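Local coordinates for protein peptide ABC transporter permease (PDB 6EXS) that probably imports peptides across the cell membrane as a POT-family transporter, and binds a thioalcohol-conjugated dipeptide linked to malodour formation in the human axilla, at residues W79-R88 with L204-L215; S61-M72 with F249-G260. One frame throughout, in Å; residues are numbered along the deposited sequence.

Interaction 1: W79-R88 with L204-L215. Unlike the reference sequence in segment 204-215: Ala210 (reference Lys). With OLC ((2R)-2,3-dihydroxypropyl (9Z)-octadec-9-enoate), chain D.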
# COMPACT_ATOMS: atom_id res chain seq x y z
N TRP A 79 -4.14 -16.13 5.87
CA TRP A 79 -4.12 -17.34 6.70
C TRP A 79 -5.56 -17.69 7.12
O TRP A 79 -5.94 -18.86 7.00
CB TRP A 79 -3.23 -17.13 7.95
CG TRP A 79 -3.12 -18.34 8.85
CD1 TRP A 79 -2.15 -19.30 8.82
CD2 TRP A 79 -3.99 -18.69 9.94
NE1 TRP A 79 -2.35 -20.21 9.82
CE2 TRP A 79 -3.49 -19.89 10.51
CE3 TRP A 79 -5.16 -18.12 10.48
CZ2 TRP A 79 -4.11 -20.52 11.59
CZ3 TRP A 79 -5.77 -18.75 11.56
CH2 TRP A 79 -5.25 -19.93 12.10
N ILE A 80 -6.34 -16.69 7.61
CA ILE A 80 -7.76 -16.81 8.02
C ILE A 80 -8.55 -17.42 6.86
O ILE A 80 -9.23 -18.43 7.06
CB ILE A 80 -8.36 -15.45 8.50
CG1 ILE A 80 -7.78 -15.06 9.88
CG2 ILE A 80 -9.91 -15.49 8.53
CD1 ILE A 80 -7.97 -13.61 10.27
N ALA A 81 -8.42 -16.84 5.66
CA ALA A 81 -9.08 -17.33 4.46
C ALA A 81 -8.65 -18.77 4.13
O ALA A 81 -9.50 -19.60 3.81
CB ALA A 81 -8.74 -16.43 3.28
N ASP A 82 -7.33 -19.05 4.22
CA ASP A 82 -6.74 -20.34 3.87
C ASP A 82 -7.08 -21.46 4.83
O ASP A 82 -7.13 -22.61 4.41
CB ASP A 82 -5.21 -20.21 3.74
CG ASP A 82 -4.57 -21.39 3.05
OD1 ASP A 82 -4.60 -21.44 1.81
OD2 ASP A 82 -4.04 -22.28 3.76
N ARG A 83 -7.30 -21.13 6.12
CA ARG A 83 -7.52 -22.14 7.15
C ARG A 83 -8.91 -22.13 7.82
O ARG A 83 -9.25 -23.12 8.47
CB ARG A 83 -6.42 -22.06 8.22
CG ARG A 83 -5.00 -22.04 7.64
CD ARG A 83 -4.02 -22.89 8.40
NE ARG A 83 -4.39 -24.31 8.34
CZ ARG A 83 -3.77 -25.27 9.01
NH1 ARG A 83 -2.75 -24.99 9.81
NH2 ARG A 83 -4.19 -26.52 8.92
N ILE A 84 -9.70 -21.04 7.67
CA ILE A 84 -10.98 -20.92 8.37
C ILE A 84 -12.20 -20.63 7.48
O ILE A 84 -13.12 -21.44 7.47
CB ILE A 84 -10.86 -19.85 9.53
CG1 ILE A 84 -9.78 -20.23 10.56
CG2 ILE A 84 -12.22 -19.58 10.22
CD1 ILE A 84 -9.30 -19.10 11.46
N THR A 85 -12.25 -19.47 6.80
CA THR A 85 -13.43 -19.00 6.05
C THR A 85 -13.48 -19.27 4.54
O THR A 85 -14.57 -19.28 3.96
CB THR A 85 -13.62 -17.48 6.25
OG1 THR A 85 -12.57 -16.79 5.56
CG2 THR A 85 -13.63 -17.06 7.72
N GLY A 86 -12.32 -19.36 3.91
CA GLY A 86 -12.21 -19.41 2.46
C GLY A 86 -11.96 -17.98 2.05
O GLY A 86 -12.08 -17.07 2.87
N THR A 87 -11.60 -17.75 0.78
CA THR A 87 -11.29 -16.39 0.32
C THR A 87 -12.56 -15.55 0.15
O THR A 87 -12.51 -14.34 0.40
CB THR A 87 -10.40 -16.41 -0.92
OG1 THR A 87 -11.02 -17.20 -1.93
CG2 THR A 87 -9.01 -16.99 -0.63
N ARG A 88 -13.70 -16.18 -0.20
CA ARG A 88 -14.98 -15.48 -0.41
C ARG A 88 -15.51 -14.85 0.86
O ARG A 88 -15.79 -13.64 0.87
CB ARG A 88 -16.03 -16.38 -1.07
CG ARG A 88 -15.66 -16.79 -2.48
CD ARG A 88 -16.03 -15.80 -3.58
NE ARG A 88 -17.46 -15.81 -3.90
CZ ARG A 88 -18.06 -16.71 -4.67
NH1 ARG A 88 -17.36 -17.71 -5.20
NH2 ARG A 88 -19.36 -16.63 -4.91
N LEU A 204 -18.82 -16.13 -9.95
CA LEU A 204 -17.64 -16.68 -9.25
C LEU A 204 -17.80 -18.14 -8.80
O LEU A 204 -16.80 -18.81 -8.50
CB LEU A 204 -17.24 -15.77 -8.05
CG LEU A 204 -17.15 -14.25 -8.29
CD1 LEU A 204 -17.07 -13.50 -6.97
CD2 LEU A 204 -15.98 -13.89 -9.18
N GLY A 205 -19.04 -18.63 -8.81
CA GLY A 205 -19.41 -20.00 -8.46
C GLY A 205 -18.83 -20.51 -7.16
O GLY A 205 -18.98 -19.88 -6.11
N SER A 206 -18.17 -21.67 -7.23
CA SER A 206 -17.55 -22.38 -6.11
C SER A 206 -16.17 -21.85 -5.69
O SER A 206 -15.69 -22.23 -4.63
CB SER A 206 -17.46 -23.86 -6.43
OG SER A 206 -16.65 -24.07 -7.58
N VAL A 207 -15.53 -21.02 -6.54
CA VAL A 207 -14.20 -20.45 -6.33
C VAL A 207 -14.09 -19.72 -4.97
O VAL A 207 -14.74 -18.69 -4.77
CB VAL A 207 -13.75 -19.54 -7.50
CG1 VAL A 207 -12.41 -18.86 -7.20
CG2 VAL A 207 -13.67 -20.31 -8.81
N GLY A 208 -13.29 -20.29 -4.08
CA GLY A 208 -12.98 -19.76 -2.76
C GLY A 208 -14.08 -19.85 -1.72
O GLY A 208 -14.07 -19.07 -0.76
N MET A 209 -15.02 -20.79 -1.88
CA MET A 209 -16.14 -20.96 -0.95
C MET A 209 -15.79 -21.74 0.32
O MET A 209 -16.60 -21.81 1.25
CB MET A 209 -17.34 -21.62 -1.66
CG MET A 209 -17.99 -20.73 -2.72
SD MET A 209 -18.98 -19.39 -2.04
CE MET A 209 -20.43 -20.32 -1.52
N ALA A 210 -14.58 -22.33 0.37
CA ALA A 210 -14.11 -23.14 1.49
C ALA A 210 -12.60 -22.95 1.71
O ALA A 210 -11.90 -22.64 0.74
CB ALA A 210 -14.42 -24.62 1.21
N PRO A 211 -12.06 -23.12 2.94
CA PRO A 211 -10.60 -22.98 3.11
C PRO A 211 -9.81 -24.14 2.48
O PRO A 211 -10.25 -25.29 2.58
CB PRO A 211 -10.42 -22.92 4.64
CG PRO A 211 -11.59 -23.66 5.19
CD PRO A 211 -12.72 -23.49 4.22
N THR A 212 -8.66 -23.84 1.82
CA THR A 212 -7.78 -24.81 1.17
C THR A 212 -7.20 -25.80 2.18
O THR A 212 -7.26 -27.02 1.96
CB THR A 212 -6.69 -24.12 0.33
OG1 THR A 212 -7.29 -23.23 -0.61
CG2 THR A 212 -5.79 -25.11 -0.41
N ASN A 213 -6.65 -25.28 3.29
CA ASN A 213 -6.06 -26.10 4.33
C ASN A 213 -6.83 -25.88 5.64
O ASN A 213 -6.33 -25.15 6.50
CB ASN A 213 -4.56 -25.76 4.49
CG ASN A 213 -3.77 -25.93 3.22
OD1 ASN A 213 -3.55 -24.97 2.47
ND2 ASN A 213 -3.33 -27.14 2.94
N PRO A 214 -8.06 -26.45 5.82
CA PRO A 214 -8.81 -26.19 7.07
C PRO A 214 -8.14 -26.75 8.32
O PRO A 214 -7.33 -27.67 8.24
CB PRO A 214 -10.19 -26.81 6.81
CG PRO A 214 -9.97 -27.80 5.76
CD PRO A 214 -8.83 -27.33 4.92
N LEU A 215 -8.47 -26.16 9.48
CA LEU A 215 -7.90 -26.53 10.77
C LEU A 215 -8.55 -27.77 11.37
O LEU A 215 -9.77 -27.97 11.24
CB LEU A 215 -8.01 -25.36 11.77
CG LEU A 215 -7.33 -24.04 11.42
CD1 LEU A 215 -7.89 -22.93 12.24
CD2 LEU A 215 -5.83 -24.10 11.66
C24 OLC D . 1.94 -18.28 6.90
C6 OLC D . -4.77 -14.40 13.28
C5 OLC D . -3.34 -14.90 13.42
C4 OLC D . -3.03 -16.12 12.56
C3 OLC D . -1.63 -16.68 12.75
C2 OLC D . -0.58 -16.05 11.84
C21 OLC D . 0.43 -16.97 8.42
C1 OLC D . -0.06 -16.97 10.78
C22 OLC D . 1.86 -17.32 8.08
O19 OLC D . -0.01 -18.17 10.87
O25 OLC D . 3.28 -18.57 6.56
O23 OLC D . 2.57 -16.12 7.76
O20 OLC D . 0.36 -16.29 9.70
O HOH W 1 -6.25 -20.04 0.13
O HOH W 2 -15.40 -18.49 1.54

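Interaction 2: S61-M72 with F249-G260. Unlike the reference sequence in segment 249-260: Asp250 (reference Asn). With OLC ((2R)-2,3-dihydroxypropyl (9Z)-octadec-9-enoate), chain C; OLC ((2R)-2,3-dihydroxypropyl (9Z)-octadec-9-enoate), chain N.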
# COMPACT_ATOMS: atom_id res chain seq x y z
N SER A 61 3.13 10.64 11.37
CA SER A 61 3.44 9.31 11.93
C SER A 61 2.25 8.34 11.77
O SER A 61 2.45 7.23 11.26
CB SER A 61 3.86 9.42 13.39
OG SER A 61 4.13 8.14 13.92
N ILE A 62 1.01 8.78 12.16
CA ILE A 62 -0.25 8.02 12.03
C ILE A 62 -0.46 7.50 10.59
O ILE A 62 -0.73 6.31 10.41
CB ILE A 62 -1.47 8.81 12.58
CG1 ILE A 62 -1.39 8.96 14.13
CG2 ILE A 62 -2.81 8.17 12.15
CD1 ILE A 62 -2.17 10.13 14.77
N MET A 63 -0.29 8.38 9.57
CA MET A 63 -0.43 8.04 8.14
C MET A 63 0.42 6.82 7.72
O MET A 63 -0.09 5.91 7.06
CB MET A 63 -0.11 9.26 7.25
CG MET A 63 -1.17 10.34 7.31
SD MET A 63 -2.80 9.87 6.64
CE MET A 63 -2.50 10.07 4.89
N SER A 64 1.71 6.80 8.15
CA SER A 64 2.67 5.75 7.85
C SER A 64 2.40 4.46 8.61
O SER A 64 2.41 3.39 8.00
CB SER A 64 4.09 6.25 8.12
OG SER A 64 4.44 7.19 7.12
N VAL A 65 2.13 4.55 9.93
CA VAL A 65 1.83 3.41 10.80
C VAL A 65 0.54 2.73 10.32
O VAL A 65 0.48 1.50 10.23
CB VAL A 65 1.82 3.83 12.30
CG1 VAL A 65 1.28 2.72 13.20
CG2 VAL A 65 3.21 4.26 12.75
N TYR A 66 -0.46 3.54 9.93
CA TYR A 66 -1.74 3.10 9.39
C TYR A 66 -1.50 2.29 8.09
O TYR A 66 -2.01 1.18 7.96
CB TYR A 66 -2.63 4.34 9.15
CG TYR A 66 -4.07 4.11 8.76
CD1 TYR A 66 -4.67 2.86 8.88
CD2 TYR A 66 -4.85 5.16 8.29
CE1 TYR A 66 -6.00 2.65 8.51
CE2 TYR A 66 -6.18 4.97 7.93
CZ TYR A 66 -6.75 3.71 8.05
OH TYR A 66 -8.07 3.56 7.73
N GLY A 67 -0.69 2.85 7.17
CA GLY A 67 -0.31 2.23 5.91
C GLY A 67 0.45 0.93 6.11
O GLY A 67 0.17 -0.06 5.44
N ALA A 68 1.40 0.91 7.08
CA ALA A 68 2.19 -0.27 7.46
C ALA A 68 1.28 -1.37 8.00
O ALA A 68 1.49 -2.54 7.67
CB ALA A 68 3.23 0.11 8.51
N LEU A 69 0.26 -1.00 8.82
CA LEU A 69 -0.65 -1.98 9.42
C LEU A 69 -1.58 -2.61 8.42
O LEU A 69 -1.85 -3.80 8.55
CB LEU A 69 -1.41 -1.42 10.63
CG LEU A 69 -0.57 -1.27 11.91
CD1 LEU A 69 -1.23 -0.34 12.89
CD2 LEU A 69 -0.29 -2.62 12.57
N ILE A 70 -2.03 -1.86 7.41
CA ILE A 70 -2.89 -2.38 6.34
C ILE A 70 -2.19 -3.53 5.58
O ILE A 70 -2.80 -4.58 5.38
CB ILE A 70 -3.41 -1.25 5.40
CG1 ILE A 70 -4.59 -0.52 6.06
CG2 ILE A 70 -3.79 -1.79 3.99
CD1 ILE A 70 -4.75 0.83 5.65
N TYR A 71 -0.90 -3.34 5.23
CA TYR A 71 -0.07 -4.30 4.52
C TYR A 71 0.36 -5.47 5.41
O TYR A 71 0.41 -6.60 4.92
CB TYR A 71 1.13 -3.59 3.85
CG TYR A 71 0.71 -2.76 2.65
CD1 TYR A 71 0.18 -1.48 2.82
CD2 TYR A 71 0.77 -3.28 1.37
CE1 TYR A 71 -0.28 -0.74 1.73
CE2 TYR A 71 0.31 -2.54 0.27
CZ TYR A 71 -0.21 -1.27 0.46
OH TYR A 71 -0.66 -0.52 -0.61
N MET A 72 0.63 -5.22 6.73
CA MET A 72 1.00 -6.26 7.72
C MET A 72 -0.15 -7.21 8.01
O MET A 72 0.08 -8.41 8.15
CB MET A 72 1.47 -5.62 9.04
CG MET A 72 2.96 -5.47 9.17
SD MET A 72 3.37 -4.36 10.53
CE MET A 72 4.94 -3.78 9.99
N PHE A 249 0.75 7.83 20.91
CA PHE A 249 0.92 7.16 19.62
C PHE A 249 2.28 6.45 19.49
O PHE A 249 2.39 5.49 18.74
CB PHE A 249 0.63 8.08 18.42
CG PHE A 249 0.39 7.28 17.16
CD1 PHE A 249 -0.77 6.54 17.00
CD2 PHE A 249 1.37 7.20 16.17
CE1 PHE A 249 -0.96 5.74 15.87
CE2 PHE A 249 1.17 6.41 15.04
CZ PHE A 249 0.01 5.69 14.90
N ASP A 250 3.29 6.90 20.27
CA ASP A 250 4.63 6.31 20.33
C ASP A 250 4.56 4.83 20.72
O ASP A 250 5.37 4.05 20.23
CB ASP A 250 5.54 7.06 21.31
CG ASP A 250 5.97 8.45 20.87
OD1 ASP A 250 5.83 8.77 19.67
OD2 ASP A 250 6.47 9.21 21.73
N LEU A 251 3.55 4.43 21.55
CA LEU A 251 3.33 3.03 21.93
C LEU A 251 3.06 2.22 20.65
O LEU A 251 3.65 1.15 20.48
CB LEU A 251 2.15 2.88 22.91
CG LEU A 251 1.86 1.45 23.41
CD1 LEU A 251 2.43 1.22 24.80
CD2 LEU A 251 0.37 1.14 23.39
N ILE A 252 2.21 2.76 19.75
CA ILE A 252 1.84 2.14 18.48
C ILE A 252 3.02 2.20 17.50
O ILE A 252 3.44 1.16 17.01
CB ILE A 252 0.53 2.74 17.86
CG1 ILE A 252 -0.57 3.04 18.93
CG2 ILE A 252 -0.01 1.86 16.71
CD1 ILE A 252 -1.17 1.84 19.74
N SER A 253 3.56 3.41 17.24
CA SER A 253 4.65 3.64 16.29
C SER A 253 5.92 2.84 16.61
O SER A 253 6.56 2.35 15.67
CB SER A 253 4.96 5.13 16.13
OG SER A 253 5.74 5.64 17.20
N ASN A 254 6.26 2.65 17.90
CA ASN A 254 7.43 1.85 18.30
C ASN A 254 7.17 0.35 18.10
O ASN A 254 8.07 -0.34 17.62
CB ASN A 254 7.85 2.13 19.74
CG ASN A 254 8.40 3.52 19.95
OD1 ASN A 254 9.01 4.12 19.07
ND2 ASN A 254 8.19 4.04 21.15
N THR A 255 5.95 -0.12 18.43
CA THR A 255 5.53 -1.52 18.25
C THR A 255 5.61 -1.92 16.77
O THR A 255 6.21 -2.94 16.44
CB THR A 255 4.12 -1.73 18.85
OG1 THR A 255 4.17 -1.49 20.26
CG2 THR A 255 3.57 -3.13 18.59
N VAL A 256 5.04 -1.08 15.89
CA VAL A 256 4.98 -1.25 14.44
C VAL A 256 6.40 -1.10 13.84
O VAL A 256 6.71 -1.75 12.84
CB VAL A 256 3.89 -0.34 13.81
CG1 VAL A 256 3.86 -0.42 12.29
CG2 VAL A 256 2.51 -0.68 14.39
N LEU A 257 7.29 -0.30 14.49
CA LEU A 257 8.69 -0.17 14.06
C LEU A 257 9.37 -1.52 14.30
O LEU A 257 10.05 -2.03 13.40
CB LEU A 257 9.42 0.96 14.82
CG LEU A 257 10.95 1.06 14.64
CD1 LEU A 257 11.34 1.30 13.19
CD2 LEU A 257 11.53 2.16 15.50
N VAL A 258 9.15 -2.12 15.49
CA VAL A 258 9.69 -3.43 15.86
C VAL A 258 9.21 -4.48 14.85
O VAL A 258 10.05 -5.18 14.27
CB VAL A 258 9.38 -3.80 17.34
CG1 VAL A 258 9.64 -5.27 17.62
CG2 VAL A 258 10.18 -2.93 18.30
N LEU A 259 7.88 -4.52 14.58
CA LEU A 259 7.25 -5.43 13.62
C LEU A 259 7.80 -5.29 12.19
O LEU A 259 8.05 -6.30 11.54
CB LEU A 259 5.72 -5.28 13.63
CG LEU A 259 4.98 -6.00 14.75
CD1 LEU A 259 3.53 -5.59 14.77
CD2 LEU A 259 5.07 -7.50 14.60
N GLY A 260 8.03 -4.06 11.75
CA GLY A 260 8.59 -3.78 10.44
C GLY A 260 10.02 -4.24 10.25
O GLY A 260 10.47 -4.40 9.12
C10 OLC C . -5.80 -9.48 11.61
C9 OLC C . -5.20 -8.75 12.54
C11 OLC C . -6.08 -9.11 10.18
C8 OLC C . -4.65 -7.36 12.41
C24 OLC C . 3.59 -13.71 12.31
C12 OLC C . -7.10 -10.03 9.52
C7 OLC C . -3.29 -7.19 13.08
C6 OLC C . -2.35 -6.28 12.31
C5 OLC C . -0.88 -6.36 12.72
C4 OLC C . -0.21 -7.71 12.50
C3 OLC C . 1.30 -7.61 12.38
C2 OLC C . 2.04 -8.91 12.72
C21 OLC C . 1.41 -12.47 11.96
C1 OLC C . 1.70 -10.09 11.86
C22 OLC C . 2.56 -13.21 11.31
O19 OLC C . 1.30 -10.02 10.72
O25 OLC C . 4.55 -14.54 11.67
O23 OLC C . 2.03 -14.32 10.60
O20 OLC C . 1.92 -11.24 12.52
C24 OLC N . -3.33 11.28 19.49
C5 OLC N . -5.53 2.78 20.43
C4 OLC N . -4.48 3.78 19.97
C3 OLC N . -4.45 5.05 20.82
C2 OLC N . -3.40 6.06 20.37
C21 OLC N . -2.62 9.58 21.22
C1 OLC N . -3.40 7.32 21.19
C22 OLC N . -3.64 10.63 20.82
O19 OLC N . -3.79 7.40 22.32
O25 OLC N . -2.29 12.23 19.63
O23 OLC N . -4.96 10.09 20.81
O20 OLC N . -2.90 8.36 20.49

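Interaction 1: W79-R88 with L204-L215
Arg88 reaches into the loop, and its polar contacts there are to carbonyl oxygens. Its NH1 donates to Gly205 O at 2.9 Å and to Val207 O at 2.8 Å. The second oxygen lies in the guanidinium plane, whereas NH1 stands above the carbonyl plane of Gly205. Turns at chi2 (-85°) and chi3 fold the chain back so that the group enters this bend edge-first, with Leu204 CB over one face and Met209 SD over the other. Tyr196 and Asn200 take NE and NH2, so every nitrogen of the guanidinium has an acceptor. Arg88 N binds Gly208 O at 3.0 Å. A water also donates to Gly208 O, and to Thr85 O.

At the other end Arg83 repeats the theme. Its NE gives a nearly straight bond (171°) to Asn213 O at 2.8 Å, while NH2 makes a weak one to Pro214 O and a salt bridge to Glu219. Leu215 CD2 covers the centre of the guanidinium. Asn213 N donates to Asp82 O at 2.9 Å, and Leu215 N to Arg83 O at 3.3 Å. Between the arginines, Pro211 packs on the helix backbone, its CB 3.3 Å from Asp82 O, and a water donates to Asp82 OD1. Gly86 CA comes within 4.0 Å of Pro211 CA, at a positive phi (95°) that suits glycine.

The Asp82-Arg83 pair, Gly86 and Arg88 fit the loop motif between the second and third transmembrane helices of major facilitators. The arginines' bonds across the contact go to loop carbonyls, so the grip probably depends largely on the path of the loop backbone.

Interaction 2: S61-M72 with F249-G260
Ile62 and Phe249 make the one CH-pi contact between the two helices: Ile62 CG1 sits 3.5 Å from the centroid of the phenyl ring, only 6° off its normal. The ring gets there because its CG is anti to the backbone N (chi1 -162°), which swings it toward the neighbouring helix.

Apolar interlocking does most of the remaining work. Val65 is a knob in the hole formed by Phe249, Ile252, Ser253 and Val256, and its CG1 touches Val256 CG2 at 3.8 Å. Val256 answers as a knob among Val65, Ala68, Leu69 and Met72, with CG1 on Ala68 CB at 3.9 Å. Farther along, the extended Met72 chain brings its CE to 3.6 Å from Gly260 N, and SD rests on Leu259 CB. Monoolein completes the surface, one molecule along Leu69 and Leu259, another beside Ile252.

Polar contact is slight, and no hydrogen bond joins the segments. Ser61 OG lies at the ring edge of Phe249, 3.6 Å from CE2, but is hydrogen-bonded to Gly449 O.

The segment axes pass 10.2 Å apart at 44°. Besides helix 249-273, helix 56-72 touches helices 16-44, 110-137 and 430-451, which take its other side chains.

The two contacts join the extra helical hairpin of bacterial POT transporters, 217-243 and 249-273, to the amino-terminal bundle: interaction 1 holds the loop leading into 217-243, and interaction 2 holds helix 249-273 itself. One works mainly through polar bonds, the other through apolar packing without a hydrogen bond. Helices 56-72 and 74-106, which supply the other partners, follow each other in the chain, and interaction 1 is nested within the loop closed by interaction 2. Their centres lie 28 Å apart, their nearest atoms about 9 Å. Interaction 2 is the more central: the Ala68 side chain is about 13 Å from the bound peptide conjugate, though none of its residues lines the ligand pocket.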